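PDB 3VTG: high choriolytic enzyme 1, which hydrolyses proteins of the inner layer of the fish egg envelope at hatching, as a zinc-dependent endopeptidase of the astacin family. Local coordinates for residues L84-N87 with C91-S94; E39-A44 with G95-E100; A159-I162 with D167-T170; G106-Q111 with N136-N141; C10-A15 with V21-I26. One frame throughout, in Å; residues are numbered along the deposited sequence.

Interaction 1: L84-N87 with C91-S94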
# COMPACT_ATOMS: atom_id res chain seq x y z
N LEU A 84 4.35 2.38 -10.99
CA LEU A 84 4.47 1.59 -9.78
C LEU A 84 5.75 0.79 -9.94
O LEU A 84 5.89 0.02 -10.90
CB LEU A 84 3.25 0.67 -9.60
CG LEU A 84 3.10 -0.13 -8.31
CD1 LEU A 84 1.64 -0.51 -8.08
CD2 LEU A 84 3.97 -1.38 -8.30
N SER A 85 6.69 0.98 -9.02
CA SER A 85 7.98 0.31 -9.11
C SER A 85 8.03 -0.96 -8.29
O SER A 85 7.79 -0.95 -7.08
CB SER A 85 9.11 1.25 -8.69
OG SER A 85 10.36 0.61 -8.84
N ILE A 86 8.33 -2.06 -8.98
CA ILE A 86 8.68 -3.32 -8.34
C ILE A 86 10.11 -3.63 -8.80
O ILE A 86 10.31 -4.24 -9.85
CB ILE A 86 7.69 -4.46 -8.70
CG1 ILE A 86 6.27 -4.12 -8.24
CG2 ILE A 86 8.14 -5.80 -8.13
CD1 ILE A 86 6.10 -3.93 -6.74
N ASN A 87 11.10 -3.17 -8.04
CA ASN A 87 12.48 -3.48 -8.37
C ASN A 87 12.68 -4.99 -8.40
O ASN A 87 12.28 -5.69 -7.47
CB ASN A 87 13.46 -2.83 -7.39
CG ASN A 87 14.91 -3.10 -7.76
OD1 ASN A 87 15.50 -4.07 -7.30
ND2 ASN A 87 15.47 -2.25 -8.61
N CYS A 91 11.93 -6.44 -4.62
CA CYS A 91 10.49 -6.25 -4.47
C CYS A 91 9.61 -7.38 -5.02
O CYS A 91 8.39 -7.32 -4.89
CB CYS A 91 10.05 -4.93 -5.12
SG CYS A 91 11.04 -3.49 -4.67
N MET A 92 10.22 -8.39 -5.63
CA MET A 92 9.44 -9.43 -6.32
C MET A 92 8.90 -10.49 -5.36
O MET A 92 9.26 -11.67 -5.42
CB MET A 92 10.26 -10.06 -7.46
CG MET A 92 9.44 -10.86 -8.47
SD MET A 92 8.17 -9.90 -9.33
CE MET A 92 9.17 -8.79 -10.32
N TYR A 93 8.02 -10.04 -4.47
CA TYR A 93 7.40 -10.88 -3.45
C TYR A 93 5.95 -10.47 -3.36
O TYR A 93 5.63 -9.27 -3.38
CB TYR A 93 8.10 -10.70 -2.10
CG TYR A 93 9.58 -11.02 -2.16
CD1 TYR A 93 10.03 -12.33 -2.05
CD2 TYR A 93 10.52 -10.01 -2.35
CE1 TYR A 93 11.38 -12.63 -2.12
CE2 TYR A 93 11.87 -10.30 -2.42
CZ TYR A 93 12.29 -11.61 -2.31
OH TYR A 93 13.63 -11.91 -2.37
N SER A 94 5.06 -11.45 -3.25
CA SER A 94 3.63 -11.20 -3.30
C SER A 94 3.16 -10.11 -2.34
O SER A 94 2.45 -9.19 -2.75
CB SER A 94 2.84 -12.49 -3.07
OG SER A 94 1.47 -12.28 -3.36
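Ile86 meets Cys91 and Met92 with one methyl branch. Its CG2 is anti to the backbone N (chi1 of the CG1 branch -61°), which carries that methyl across to the returning chain; CG2 lies 3.7 Å from Cys91 CB and 3.8 Å from Met92 CE. The thioether reaches this point because its chain bends twice, chi2 and chi3 both being close to +60°, and only the terminal methyl makes the touch. The same Ile86 side chain packs on Ile97 and Glu100 of helix 94-105.

Asn87 supplies the hydrogen bond of the contact. Cys91 N donates to Asn87 O at 3.0 Å, with an N-H...O angle of 137°, so the bond is distinctly bent; a carbonyl bonded to the amide four residues on closes a five-residue alpha turn. Beside this bond Asn87 CB lies 3.7 Å from Cys91 SG, and that sulfur also comes within 3.4 Å of Asn87 N. The carboxamide itself looks to other partners: ND2 bonds to Lys68 O, while OD1 accepts from Gly89 N, as in an Asx turn. Past the contact, Tyr93 N bonds back to Cys91 O at 2.8 Å in an inverse gamma turn centred on Met92, and Tyr93 then serves as N-cap of helix 94-105.

The chemistry is thus mixed. One bent backbone bond and a few methyl contacts would hold the turn modestly, but the disulfide from Cys91 to Cys71 fixes its returning limb covalently to strand 71-73 at the edge of the sheet.

Interaction 2: E39-A44 with G95-E100. With ZN (zinc ion), chain B.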
# COMPACT_ATOMS: atom_id res chain seq x y z
N GLU A 39 1.11 -10.64 -11.44
CA GLU A 39 -0.30 -10.94 -11.68
C GLU A 39 -0.88 -11.84 -10.58
O GLU A 39 -2.05 -11.72 -10.24
CB GLU A 39 -0.51 -11.52 -13.09
CG GLU A 39 -0.23 -10.50 -14.20
CD GLU A 39 -0.64 -10.96 -15.60
OE1 GLU A 39 -0.62 -12.18 -15.87
OE2 GLU A 39 -0.97 -10.09 -16.44
N GLY A 40 -0.05 -12.71 -10.02
CA GLY A 40 -0.44 -13.54 -8.88
C GLY A 40 -0.81 -12.70 -7.67
O GLY A 40 -1.82 -12.96 -7.01
N ALA A 41 -0.00 -11.68 -7.38
CA ALA A 41 -0.27 -10.75 -6.29
C ALA A 41 -1.56 -9.97 -6.52
O ALA A 41 -2.32 -9.72 -5.58
CB ALA A 41 0.90 -9.81 -6.09
N MET A 42 -1.82 -9.61 -7.77
CA MET A 42 -3.04 -8.90 -8.14
C MET A 42 -4.29 -9.74 -7.87
O MET A 42 -5.33 -9.19 -7.50
CB MET A 42 -3.01 -8.51 -9.62
CG MET A 42 -2.04 -7.39 -9.92
SD MET A 42 -1.79 -7.20 -11.69
CE MET A 42 -0.91 -5.64 -11.69
N ARG A 43 -4.17 -11.05 -8.03
CA ARG A 43 -5.29 -11.96 -7.79
C ARG A 43 -5.75 -11.98 -6.33
O ARG A 43 -6.88 -12.36 -6.04
CB ARG A 43 -4.98 -13.38 -8.27
CG ARG A 43 -5.10 -13.56 -9.77
CD ARG A 43 -5.17 -15.03 -10.17
NE ARG A 43 -3.97 -15.78 -9.79
CZ ARG A 43 -2.84 -15.80 -10.49
NH1 ARG A 43 -2.72 -15.11 -11.61
NH2 ARG A 43 -1.82 -16.52 -10.05
N ALA A 44 -4.87 -11.57 -5.42
CA ALA A 44 -5.19 -11.53 -3.99
C ALA A 44 -6.36 -10.61 -3.66
O ALA A 44 -6.97 -10.72 -2.60
CB ALA A 44 -3.96 -11.14 -3.18
N GLY A 95 3.56 -10.20 -1.08
CA GLY A 95 3.13 -9.25 -0.06
C GLY A 95 3.56 -7.82 -0.33
O GLY A 95 2.79 -6.89 -0.13
N ILE A 96 4.80 -7.65 -0.79
CA ILE A 96 5.32 -6.34 -1.15
C ILE A 96 4.53 -5.75 -2.33
O ILE A 96 4.17 -4.57 -2.32
CB ILE A 96 6.83 -6.39 -1.45
CG1 ILE A 96 7.62 -6.66 -0.16
CG2 ILE A 96 7.31 -5.10 -2.11
CD1 ILE A 96 9.11 -6.85 -0.35
N ILE A 97 4.26 -6.58 -3.34
CA ILE A 97 3.50 -6.14 -4.50
C ILE A 97 2.08 -5.72 -4.08
O ILE A 97 1.59 -4.67 -4.50
CB ILE A 97 3.48 -7.19 -5.63
CG1 ILE A 97 4.91 -7.47 -6.12
CG2 ILE A 97 2.61 -6.71 -6.79
CD1 ILE A 97 5.08 -8.83 -6.78
N GLN A 98 1.45 -6.51 -3.22
CA GLN A 98 0.13 -6.18 -2.68
C GLN A 98 0.13 -4.85 -1.92
O GLN A 98 -0.79 -4.04 -2.06
CB GLN A 98 -0.38 -7.30 -1.77
CG GLN A 98 -0.69 -8.60 -2.49
CD GLN A 98 -1.07 -9.70 -1.51
OE1 GLN A 98 -1.96 -9.52 -0.68
NE2 GLN A 98 -0.40 -10.84 -1.61
N HIS A 99 1.18 -4.64 -1.12
CA HIS A 99 1.41 -3.38 -0.41
C HIS A 99 1.42 -2.22 -1.39
O HIS A 99 0.72 -1.21 -1.18
CB HIS A 99 2.72 -3.49 0.38
CG HIS A 99 3.18 -2.21 1.04
ND1 HIS A 99 3.14 -2.03 2.37
CD2 HIS A 99 3.74 -1.06 0.50
CE1 HIS A 99 3.64 -0.82 2.67
NE2 HIS A 99 4.01 -0.22 1.52
N GLU A 100 2.18 -2.35 -2.47
CA GLU A 100 2.26 -1.29 -3.48
C GLU A 100 0.93 -1.04 -4.20
O GLU A 100 0.55 0.11 -4.43
CB GLU A 100 3.37 -1.57 -4.50
CG GLU A 100 4.78 -1.63 -3.92
CD GLU A 100 5.14 -0.42 -3.07
OE1 GLU A 100 4.60 0.69 -3.30
OE2 GLU A 100 5.96 -0.58 -2.15
ZN ZN B . 4.72 1.69 1.23
O HOH W 1 5.81 1.65 -0.61
O HOH W 2 6.79 0.98 1.96
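The two helices approach closest where the CA atoms of Ala41 and Gln98 stand 5.8 Å apart, a short separation that the small side chains of Ala41 and Ala44 allow. Ala41 CB sits 3.6 Å from Ile97 CG2, the branch anti to the backbone N, while the rest of Ile97 continues toward Ile86. Gln98 lies against helix 32-43 with its chain extended beyond CG (chi2 175°): CG passes 3.7 Å from Ala41 O, and the carboxamide ends beside Ala44, whose CB is 3.6 Å from Gln98 CD. That amide is anchored on its own helix by the bond of NE2 to Ser94 OG. A leucine in its place would probably leave the Ser94 hydroxyl without its amide mate and open a gap beside Ala44 CB, where the carboxamide now ends.

Zinc chemistry lies on another face of the same helix, turned from these alanines. His99 NE2 binds the zinc ion at 2.1 Å, and its ND1 is bonded to Ile152 O, which fixes the rotation of the ring. Water 1, also 2.1 Å from zinc, donates to Glu100 OE2 at 2.7 Å. His103 and His109 supply the remaining protein ligands, completing the HExxHxxGxxH zinc site of the astacins and other metzincins, in which Glu100 is the predicted catalytic residue and this helix is the active-site helix.

Interaction 3: A159-I162 with D167-T170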
# COMPACT_ATOMS: atom_id res chain seq x y z
N ALA A 159 12.35 -0.26 10.49
CA ALA A 159 12.31 0.45 9.22
C ALA A 159 13.11 1.74 9.33
O ALA A 159 12.88 2.55 10.23
CB ALA A 159 10.88 0.74 8.80
N PHE A 160 14.08 1.91 8.43
CA PHE A 160 14.95 3.09 8.40
C PHE A 160 15.71 3.37 9.71
O PHE A 160 16.03 4.52 10.02
CB PHE A 160 14.17 4.33 7.94
CG PHE A 160 13.56 4.19 6.57
CD1 PHE A 160 14.37 4.11 5.45
CD2 PHE A 160 12.18 4.12 6.42
CE1 PHE A 160 13.82 3.97 4.18
CE2 PHE A 160 11.62 3.98 5.15
CZ PHE A 160 12.44 3.91 4.04
N SER A 161 15.99 2.31 10.47
CA SER A 161 16.80 2.44 11.69
C SER A 161 18.25 2.76 11.33
O SER A 161 18.81 2.19 10.40
CB SER A 161 16.75 1.15 12.52
OG SER A 161 15.54 1.02 13.24
N ILE A 162 18.84 3.69 12.08
CA ILE A 162 20.25 4.05 11.91
C ILE A 162 21.17 2.88 12.27
O ILE A 162 22.19 2.67 11.62
CB ILE A 162 20.64 5.29 12.75
CG1 ILE A 162 19.85 6.52 12.30
CG2 ILE A 162 22.13 5.57 12.65
CD1 ILE A 162 19.82 7.63 13.33
N ASP A 167 15.18 0.79 17.50
CA ASP A 167 13.99 0.74 16.66
C ASP A 167 13.44 2.12 16.31
O ASP A 167 13.46 3.04 17.12
CB ASP A 167 12.91 -0.08 17.36
CG ASP A 167 13.30 -1.54 17.57
OD1 ASP A 167 14.21 -2.04 16.88
OD2 ASP A 167 12.69 -2.19 18.43
N SER A 168 12.94 2.24 15.08
CA SER A 168 12.28 3.47 14.65
C SER A 168 10.87 3.59 15.23
O SER A 168 10.39 4.70 15.47
CB SER A 168 12.23 3.54 13.13
OG SER A 168 11.54 2.44 12.59
N ILE A 169 10.22 2.45 15.44
CA ILE A 169 8.84 2.41 15.94
C ILE A 169 8.73 1.43 17.10
O ILE A 169 9.19 0.29 17.00
CB ILE A 169 7.84 1.97 14.84
CG1 ILE A 169 7.94 2.88 13.61
CG2 ILE A 169 6.41 1.94 15.38
CD1 ILE A 169 7.21 2.35 12.39
N THR A 170 8.11 1.87 18.19
CA THR A 170 7.81 1.00 19.32
C THR A 170 6.32 1.01 19.60
O THR A 170 5.77 2.05 19.95
CB THR A 170 8.55 1.43 20.60
OG1 THR A 170 9.95 1.57 20.33
CG2 THR A 170 8.34 0.40 21.72
O HOH W 3 16.14 -1.33 14.95
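Asp167 meets Ser161 at close range through its backbone, CA lying 3.8 Å from Ser161 OG, and through a shared water. Water 3 donates to Asp167 OD1 at 2.8 Å and to Ser161 OG at 3.0 Å, so it spans the mouth of the loop. The serine hydroxyl is bonded to Arg166 O as well, which keeps it directed at the returning chain.

Ser168 makes the direct bond. Its OG donates to Ala159 O at 2.7 Å, in the carbonyl plane and on a lone pair, with a C=O...O angle of 134°. With chi1 at 59° the hydroxyl lies between the backbone N and the carbonyl carbon, and from there it also meets Arg157 O. Replacing this buried serine by a valine would probably deprive the Ala159 and Arg157 carbonyls of their shared hydroxyl partner and press a methyl against them.

Beyond Ser168 the chain becomes strand 169-171, antiparallel to strand 120-122, where Ile169 packs on Val120 and Ile122. Asn123 and Asn126, following strand 120-122, bond Asp167 O through their side-chain amides, so the loop base is held against the end of this two-stranded sheet.

Interaction 4: G106-Q111 with N136-N141. With ZN (zinc ion), chain B.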
# COMPACT_ATOMS: atom_id res chain seq x y z
N GLY A 106 -5.07 4.05 -2.89
CA GLY A 106 -5.23 5.27 -2.09
C GLY A 106 -4.89 5.14 -0.62
O GLY A 106 -5.20 6.04 0.16
N PHE A 107 -4.24 4.04 -0.24
CA PHE A 107 -3.92 3.78 1.16
C PHE A 107 -2.49 4.13 1.54
O PHE A 107 -1.55 3.88 0.78
CB PHE A 107 -4.25 2.34 1.54
CG PHE A 107 -5.71 2.03 1.44
CD1 PHE A 107 -6.59 2.48 2.41
CD2 PHE A 107 -6.21 1.33 0.35
CE1 PHE A 107 -7.95 2.23 2.32
CE2 PHE A 107 -7.57 1.06 0.25
CZ PHE A 107 -8.44 1.51 1.24
N GLN A 108 -2.34 4.70 2.73
CA GLN A 108 -1.05 5.16 3.23
C GLN A 108 -0.53 4.24 4.33
O GLN A 108 -1.24 3.34 4.79
CB GLN A 108 -1.17 6.60 3.73
CG GLN A 108 -1.73 7.54 2.67
CD GLN A 108 -2.05 8.91 3.21
OE1 GLN A 108 -3.20 9.21 3.55
NE2 GLN A 108 -1.04 9.77 3.28
N HIS A 109 0.72 4.45 4.74
CA HIS A 109 1.32 3.63 5.79
C HIS A 109 0.59 3.76 7.09
O HIS A 109 0.21 4.87 7.49
CB HIS A 109 2.80 3.96 5.96
CG HIS A 109 3.63 3.65 4.74
ND1 HIS A 109 4.51 4.52 4.22
CD2 HIS A 109 3.66 2.52 3.93
CE1 HIS A 109 5.09 3.98 3.14
NE2 HIS A 109 4.57 2.75 2.96
N GLU A 110 0.39 2.63 7.76
CA GLU A 110 -0.38 2.57 9.00
C GLU A 110 0.14 3.52 10.08
O GLU A 110 -0.66 4.17 10.76
CB GLU A 110 -0.45 1.13 9.52
CG GLU A 110 -1.51 0.89 10.59
CD GLU A 110 -2.93 0.92 10.04
OE1 GLU A 110 -3.13 1.19 8.84
OE2 GLU A 110 -3.86 0.66 10.84
N GLN A 111 1.46 3.60 10.23
CA GLN A 111 2.07 4.40 11.29
C GLN A 111 1.87 5.91 11.10
O GLN A 111 2.20 6.69 11.99
CB GLN A 111 3.56 4.06 11.47
CG GLN A 111 4.51 4.66 10.44
CD GLN A 111 4.59 3.86 9.16
OE1 GLN A 111 4.09 2.73 9.07
NE2 GLN A 111 5.24 4.43 8.15
N ASN A 136 5.98 10.87 9.34
CA ASN A 136 5.11 12.02 9.62
C ASN A 136 3.64 11.62 9.70
O ASN A 136 3.15 10.88 8.85
CB ASN A 136 5.28 13.09 8.54
CG ASN A 136 6.63 13.78 8.59
OD1 ASN A 136 7.41 13.59 9.53
ND2 ASN A 136 6.92 14.58 7.57
N LYS A 137 2.95 12.12 10.72
CA LYS A 137 1.52 11.90 10.90
C LYS A 137 0.73 12.62 9.81
O LYS A 137 1.04 13.77 9.47
CB LYS A 137 1.08 12.39 12.28
CG LYS A 137 -0.34 12.03 12.67
CD LYS A 137 -0.75 12.72 13.97
CE LYS A 137 0.02 12.18 15.16
NZ LYS A 137 -0.28 12.93 16.41
N HIS A 138 -0.29 11.95 9.26
CA HIS A 138 -1.15 12.56 8.24
C HIS A 138 -2.59 12.58 8.67
O HIS A 138 -3.01 11.81 9.54
CB HIS A 138 -1.03 11.82 6.91
CG HIS A 138 0.38 11.80 6.36
ND1 HIS A 138 1.15 12.90 6.29
CD2 HIS A 138 1.13 10.75 5.82
CE1 HIS A 138 2.34 12.57 5.76
NE2 HIS A 138 2.33 11.26 5.47
N ASP A 139 -3.35 13.49 8.06
CA ASP A 139 -4.79 13.59 8.29
C ASP A 139 -5.50 12.56 7.40
O ASP A 139 -5.99 12.88 6.31
CB ASP A 139 -5.28 15.01 7.99
CG ASP A 139 -6.72 15.24 8.44
OD1 ASP A 139 -7.26 14.44 9.23
OD2 ASP A 139 -7.32 16.26 8.00
N THR A 140 -5.53 11.33 7.89
CA THR A 140 -6.00 10.19 7.11
C THR A 140 -7.51 10.01 7.24
O THR A 140 -8.09 10.35 8.27
CB THR A 140 -5.29 8.90 7.57
OG1 THR A 140 -5.38 8.79 9.00
CG2 THR A 140 -3.82 8.91 7.17
N ASN A 141 -8.13 9.48 6.19
CA ASN A 141 -9.50 9.01 6.28
C ASN A 141 -9.46 7.57 6.75
O ASN A 141 -9.14 6.66 5.98
CB ASN A 141 -10.23 9.15 4.94
CG ASN A 141 -11.64 8.57 4.97
OD1 ASN A 141 -12.13 8.11 6.01
ND2 ASN A 141 -12.30 8.60 3.82
ZN ZN B . 4.72 1.69 1.23
O HOH W 4 -4.10 11.80 4.40
O HOH W 1 5.81 1.65 -0.61
O HOH W 2 6.79 0.98 1.96
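Two torsions carry the Gln108 carboxamide across to His138 and Thr140: CG is anti to the carbonyl carbon (chi1 -55°), and the chain is extended beyond it (chi2 172°). The turn about the last bond (chi3 -97°) then puts NE2 at His138 and OE1 at Thr140. On the first side NE2 lies 3.5 Å from His138 CD2. The amide and imidazole planes are close to parallel, and the nitrogen comes in obliquely to the ring. A face of the imidazole is covered from within its own segment by Asn136 O, 3.5 Å above the plane and over the ring centre.

At the other end Gln108 OE1 lies 3.7 Å from Thr140 CG2. The threonine turns its methyl to the glutamine while OG1 bonds to Asn142 OD1. Water 4 gives OE1 a polar partner at 2.9 Å and also donates, weakly, to Asp139 O, linking the segments where no direct hydrogen bond does. Asp139 is the centre of an inverse gamma turn, closed by a weak bond from Thr140 N to His138 O.

Next along the chain, His109 NE2 binds the zinc ion at 2.0 Å as the third histidine ligand. The loop carrying these residues leaves helix 94-105 at Gly106, whose positive phi belongs to a Schellman motif. Phe107 packs on helix 187-196. The N-terminal residues run alongside, Asn1 pairing with Gln108 through the backbone and Ala2 with Asn141, so they stitch the loop after helix 94-105 to the one between strands 120-122 and 169-171.

Interaction 5: C10-A15 with V21-I26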
# COMPACT_ATOMS: atom_id res chain seq x y z
N CYS A 10 -9.77 11.39 -7.72
CA CYS A 10 -8.62 10.94 -6.95
C CYS A 10 -8.53 9.43 -6.79
O CYS A 10 -7.47 8.90 -6.45
CB CYS A 10 -8.67 11.57 -5.56
SG CYS A 10 -8.32 13.34 -5.54
N PHE A 11 -9.64 8.73 -7.02
CA PHE A 11 -9.71 7.29 -6.81
C PHE A 11 -10.11 6.58 -8.10
O PHE A 11 -10.62 7.22 -9.02
CB PHE A 11 -10.69 6.95 -5.68
CG PHE A 11 -10.32 7.57 -4.36
CD1 PHE A 11 -9.40 6.96 -3.52
CD2 PHE A 11 -10.90 8.77 -3.96
CE1 PHE A 11 -9.06 7.53 -2.30
CE2 PHE A 11 -10.57 9.35 -2.74
CZ PHE A 11 -9.64 8.72 -1.91
N TRP A 12 -9.88 5.28 -8.16
CA TRP A 12 -10.25 4.49 -9.34
C TRP A 12 -11.75 4.42 -9.46
O TRP A 12 -12.46 4.35 -8.46
CB TRP A 12 -9.60 3.11 -9.29
CG TRP A 12 -8.11 3.24 -9.32
CD1 TRP A 12 -7.23 3.27 -8.23
CD2 TRP A 12 -7.26 3.42 -10.50
NE1 TRP A 12 -5.94 3.44 -8.65
CE2 TRP A 12 -5.88 3.54 -10.00
CE3 TRP A 12 -7.49 3.49 -11.87
CZ2 TRP A 12 -4.80 3.71 -10.86
CZ3 TRP A 12 -6.39 3.66 -12.73
CH2 TRP A 12 -5.08 3.77 -12.23
N LYS A 13 -12.22 4.47 -10.70
CA LYS A 13 -13.65 4.53 -11.00
C LYS A 13 -14.36 3.21 -10.74
O LYS A 13 -13.87 2.14 -11.10
CB LYS A 13 -13.87 4.97 -12.44
CG LYS A 13 -13.71 6.46 -12.68
CD LYS A 13 -13.87 6.84 -14.14
CE LYS A 13 -15.15 6.31 -14.76
NZ LYS A 13 -16.39 6.70 -14.03
N LYS A 14 -15.53 3.30 -10.12
CA LYS A 14 -16.38 2.14 -9.92
C LYS A 14 -17.42 2.06 -11.03
O LYS A 14 -18.10 3.05 -11.32
CB LYS A 14 -17.06 2.19 -8.55
CG LYS A 14 -17.80 0.93 -8.17
CD LYS A 14 -17.60 0.60 -6.70
CE LYS A 14 -18.68 -0.30 -6.16
NZ LYS A 14 -19.93 0.46 -5.89
N ALA A 15 -17.52 0.89 -11.66
CA ALA A 15 -18.50 0.66 -12.72
C ALA A 15 -19.88 0.45 -12.11
O ALA A 15 -20.02 0.24 -10.90
CB ALA A 15 -18.10 -0.54 -13.56
N VAL A 21 -12.34 -1.62 -12.00
CA VAL A 21 -11.45 -2.25 -12.96
C VAL A 21 -10.27 -1.33 -13.22
O VAL A 21 -10.43 -0.21 -13.70
CB VAL A 21 -12.20 -2.61 -14.26
CG1 VAL A 21 -11.24 -3.14 -15.31
CG2 VAL A 21 -13.28 -3.65 -13.98
N ILE A 22 -9.08 -1.79 -12.84
CA ILE A 22 -7.87 -0.98 -12.90
C ILE A 22 -6.91 -1.55 -13.94
O ILE A 22 -6.36 -2.64 -13.76
CB ILE A 22 -7.18 -0.89 -11.52
CG1 ILE A 22 -8.16 -0.32 -10.48
CG2 ILE A 22 -5.92 -0.03 -11.60
CD1 ILE A 22 -7.65 -0.35 -9.06
N PRO A 23 -6.73 -0.83 -15.06
CA PRO A 23 -5.87 -1.32 -16.13
C PRO A 23 -4.39 -1.14 -15.80
O PRO A 23 -4.02 -0.19 -15.11
CB PRO A 23 -6.24 -0.44 -17.33
CG PRO A 23 -7.46 0.33 -16.92
CD PRO A 23 -7.38 0.44 -15.43
N TYR A 24 -3.57 -2.05 -16.30
CA TYR A 24 -2.12 -1.97 -16.08
C TYR A 24 -1.33 -2.50 -17.27
O TYR A 24 -1.84 -3.27 -18.08
CB TYR A 24 -1.72 -2.75 -14.81
CG TYR A 24 -1.92 -4.24 -14.93
CD1 TYR A 24 -0.94 -5.06 -15.49
CD2 TYR A 24 -3.10 -4.84 -14.50
CE1 TYR A 24 -1.13 -6.43 -15.62
CE2 TYR A 24 -3.30 -6.20 -14.61
CZ TYR A 24 -2.32 -6.99 -15.18
OH TYR A 24 -2.53 -8.34 -15.29
N VAL A 25 -0.08 -2.06 -17.34
CA VAL A 25 0.92 -2.66 -18.23
C VAL A 25 2.13 -3.04 -17.38
O VAL A 25 2.43 -2.39 -16.37
CB VAL A 25 1.32 -1.73 -19.40
CG1 VAL A 25 0.13 -1.46 -20.31
CG2 VAL A 25 1.93 -0.42 -18.91
N ILE A 26 2.82 -4.11 -17.79
CA ILE A 26 4.02 -4.56 -17.10
C ILE A 26 5.20 -4.46 -18.06
O ILE A 26 5.17 -5.00 -19.17
CB ILE A 26 3.86 -5.99 -16.55
CG1 ILE A 26 2.75 -6.03 -15.48
CG2 ILE A 26 5.17 -6.51 -15.97
CD1 ILE A 26 2.36 -7.43 -15.02
O HOH W 5 -14.51 -0.12 -13.14
O HOH W 6 -11.71 2.00 -12.82
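Lys13 O is gripped by two waters that carry the polar link to Val21. Water 6 donates to it at 2.8 Å and to Val21 O at 2.7 Å. Water 5 donates to the same Lys13 O at 3.1 Å and accepts from Val21 N at 2.9 Å. Lys13 O and Val21 N are 4.2 Å apart, too far for a direct bond, so the link runs through the waters, which join both Val21 N and Val21 O to one carbonyl.

The apolar part lies one residue away on each segment, where Ile22 covers a face of the Trp12 indole. Ile22 CG2 stands 3.6 Å from the centroid of the six-membered ring and just 3° off its normal, a well-centred CH-pi contact. The other branch spreads over the pyrrole portion of the same face, CD1 reaching 3.6 Å from Trp12 CG. This division follows from the torsions of Ile22: CG2 is anti to the backbone N, and CD1 is carried outward by the extended second torsion (chi2 172°). Pro23 CD adds a looser, oblique touch at 4.3 Å from Trp12 CZ3. The indole cannot turn easily, since NE1 is bonded to Ala104 O near the end of helix 94-105.

Strand 20-26 runs in the sheet between strands 51-55 and 62-66. Ile22 packs on Ile51 and Phe53 of one neighbour and on Ile63 of the other, and Trp12 also touches Ile63. The indole is thereby set between the sheet and the end of the active-site helix.

Overall arrangement
From the N terminus, interaction 5 comes first, closing a short loop that leads into strand 20-26. Interaction 2 then brings helix 32-43 against helix 94-105 across 50 intervening residues; interaction 1, the turn from strand 81-86 into that second helix, lies wholly within this span and touches it. A probable hydrogen bond between Tyr24 and Glu39 joins interaction 5 to interaction 2. Interaction 4 follows, tying the loop after the active-site helix to a later one, and interaction 3 closes a small loop before strand 169-171, reaching interaction 4 through Ile169 and Gln111. No two contacts cross. Interactions 2 and 4 share the zinc ion, linking the sheet-and-helix part to the loop-rich C-terminal part.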